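Local coordinates for putative branched-chain amino acid ABC transporter (Chromobacterium violaceum, PDB 4PYR), which probably acts as an enzyme-regulating cell-envelope lipoprotein of the LppC family, with a periplasmic-binding-protein fold, and binds glutathione, at residues Lys98-Ser103 against Arg286-Glu291. Residues are numbered along the deposited sequence; the frame is centred on the assembly and turned at random.
Sequences KLYSLS and RDRAFE. With GSH (glutathione), chain B.
Ser101 and Ala289 form a single parallel beta bridge, through which the edge strand 99-101 of the five-stranded parallel sheet meets the turn leading into strand 290-298 of the mixed sheet. Ser101 uses both of its backbone polar atoms: its N donates to Arg288 O at 2.9 Å, and its O accepts from Phe290 N at 2.8 Å, a nearly straight bond (173° at the hydrogen). Before the bridge the pairing passes to a side chain. Arg288, with a left-handed backbone in the tight turn closed by Ala289 N to Arg286 O, bends its chain at chi3 (-53°) and delivers NE to Leu99 O at 2.8 Å, with the acceptor in the guanidinium plane; NE thus substitutes for the backbone N-H of a regular parallel pair. Beyond the bridge, a water takes a bond from Ser103 N (3.0 Å) and lies unusually close to Phe290 O, 2.5 Å from the water oxygen, spanning backbones that have moved apart. In this two-lobed fold, as in periplasmic binding proteins, the bridge ties the edge strand of the parallel sheet to the start of strand 290-298, beside the glutathione pocket. On one side of the bridge the Phe290 ring, its CG anti to the carbonyl carbon (chi1 -79°), places CE2 4.0 Å from Tyr100 CB, while Phe290 CB meets Leu102 CD1 at 4.1 Å. Leu84, Leu260 and Leu284 also touch Phe290, making this a buried apolar layer against helix 245-265; Tyr100 OH hydrogen-bonds to Gly270 N. On the other side Ser101 CB rests against Ala289 CB, and Ser101 OG turns to a hydrogen bond with Asn87 O, a pocket residue. Further along, Ser103 OG lies 3.5 Å from CB2 of the glutathione, touching its cysteine moiety.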
# COMPACT_ATOMS: atom_id res chain seq x y z
N LYS A 98 18.48 1.62 10.89
CA LYS A 98 17.64 2.77 11.14
C LYS A 98 16.81 3.14 9.93
O LYS A 98 16.06 4.08 10.02
CB LYS A 98 18.48 3.98 11.51
CG LYS A 98 19.20 3.81 12.83
CD LYS A 98 19.93 5.12 13.12
CE LYS A 98 19.58 5.65 14.50
NZ LYS A 98 20.60 5.18 15.46
N LEU A 99 16.97 2.41 8.83
CA LEU A 99 16.20 2.65 7.61
C LEU A 99 15.05 1.67 7.48
O LEU A 99 15.24 0.48 7.39
CB LEU A 99 17.11 2.57 6.38
CG LEU A 99 16.45 2.87 5.03
CD1 LEU A 99 15.74 4.22 5.07
CD2 LEU A 99 17.44 2.78 3.86
N TYR A 100 13.82 2.25 7.38
CA TYR A 100 12.58 1.48 7.38
C TYR A 100 11.79 1.91 6.13
O TYR A 100 12.13 2.90 5.49
CB TYR A 100 11.72 1.81 8.63
CG TYR A 100 12.43 1.52 9.95
CD1 TYR A 100 12.29 0.30 10.55
CD2 TYR A 100 13.18 2.50 10.59
CE1 TYR A 100 12.97 -0.00 11.74
CE2 TYR A 100 13.84 2.23 11.79
CZ TYR A 100 13.72 0.99 12.36
OH TYR A 100 14.37 0.71 13.56
N SER A 101 10.76 1.14 5.80
CA SER A 101 9.91 1.46 4.63
C SER A 101 8.45 1.36 5.04
O SER A 101 8.07 0.47 5.76
CB SER A 101 10.17 0.47 3.48
OG SER A 101 9.24 0.66 2.41
N LEU A 102 7.63 2.29 4.52
CA LEU A 102 6.17 2.13 4.48
C LEU A 102 5.76 2.46 3.06
O LEU A 102 6.09 3.51 2.59
CB LEU A 102 5.47 3.09 5.43
CG LEU A 102 3.92 3.06 5.38
CD1 LEU A 102 3.34 1.72 5.81
CD2 LEU A 102 3.33 4.15 6.24
N SER A 103 5.04 1.55 2.43
CA SER A 103 4.65 1.74 1.03
C SER A 103 3.34 1.02 0.76
O SER A 103 2.79 0.34 1.63
CB SER A 103 5.77 1.22 0.09
OG SER A 103 5.79 -0.20 0.05
N ARG A 286 9.61 -8.23 6.61
CA ARG A 286 10.80 -8.38 5.79
C ARG A 286 11.34 -7.07 5.23
O ARG A 286 10.57 -6.18 4.89
CB ARG A 286 10.52 -9.31 4.62
CG ARG A 286 9.31 -8.98 3.78
CD ARG A 286 9.47 -9.58 2.40
NE ARG A 286 10.30 -10.76 2.43
N ASP A 287 12.66 -6.97 5.12
CA ASP A 287 13.26 -5.80 4.47
C ASP A 287 12.99 -4.52 5.33
O ASP A 287 13.01 -3.43 4.79
CB ASP A 287 12.66 -5.60 3.02
CG ASP A 287 13.24 -6.56 1.96
OD1 ASP A 287 14.43 -6.45 1.63
OD2 ASP A 287 12.48 -7.39 1.38
N ARG A 288 12.79 -4.66 6.65
CA ARG A 288 12.44 -3.53 7.54
C ARG A 288 11.30 -2.68 6.92
O ARG A 288 11.26 -1.44 7.08
CB ARG A 288 13.65 -2.62 7.84
CG ARG A 288 14.43 -3.00 9.10
CD ARG A 288 15.61 -2.05 9.32
NE ARG A 288 16.42 -1.97 8.11
CZ ARG A 288 17.24 -2.91 7.69
NH1 ARG A 288 17.44 -4.00 8.42
NH2 ARG A 288 17.93 -2.75 6.55
N ALA A 289 10.38 -3.38 6.27
CA ALA A 289 9.18 -2.74 5.73
C ALA A 289 8.05 -3.00 6.71
O ALA A 289 7.90 -4.12 7.23
CB ALA A 289 8.83 -3.32 4.36
N PHE A 290 7.26 -1.96 6.96
CA PHE A 290 6.06 -2.08 7.77
C PHE A 290 5.03 -2.70 6.89
O PHE A 290 4.67 -2.11 5.87
CB PHE A 290 5.59 -0.73 8.28
CG PHE A 290 6.35 -0.26 9.45
CD1 PHE A 290 6.01 -0.69 10.73
CD2 PHE A 290 7.48 0.56 9.29
CE1 PHE A 290 6.78 -0.32 11.83
CE2 PHE A 290 8.24 0.94 10.39
CZ PHE A 290 7.89 0.50 11.66
N GLU A 291 4.62 -3.93 7.19
CA GLU A 291 3.60 -4.56 6.41
C GLU A 291 2.22 -4.12 6.87
O GLU A 291 2.05 -3.70 8.01
CB GLU A 291 3.79 -6.06 6.36
CG GLU A 291 5.17 -6.44 5.82
CD GLU A 291 5.48 -7.92 5.92
OE1 GLU A 291 4.80 -8.63 6.71
OE2 GLU A 291 6.41 -8.36 5.18
N1 GSH B . 9.83 -4.22 -6.26
CA1 GSH B . 8.84 -3.98 -7.29
C1 GSH B . 8.88 -5.03 -8.38
O11 GSH B . 8.76 -6.25 -8.09
O12 GSH B . 8.98 -4.65 -9.57
CB1 GSH B . 9.04 -2.59 -7.91
CG1 GSH B . 9.01 -1.45 -6.89
CD1 GSH B . 7.66 -1.34 -6.25
OE1 GSH B . 6.82 -2.21 -6.47
N2 GSH B . 7.49 -0.25 -5.48
CA2 GSH B . 6.26 0.10 -4.74
C2 GSH B . 5.60 1.27 -5.41
O2 GSH B . 5.81 1.22 -6.62
CB2 GSH B . 6.60 0.39 -3.29
SG2 GSH B . 8.11 -0.46 -2.84
N3 GSH B . 4.86 2.27 -4.80
CA3 GSH B . 4.35 2.44 -3.40
C3 GSH B . 4.55 3.81 -2.74
O31 GSH B . 3.71 4.24 -1.89
O32 GSH B . 5.55 4.48 -3.07
O HOH W 1 5.12 -1.21 3.55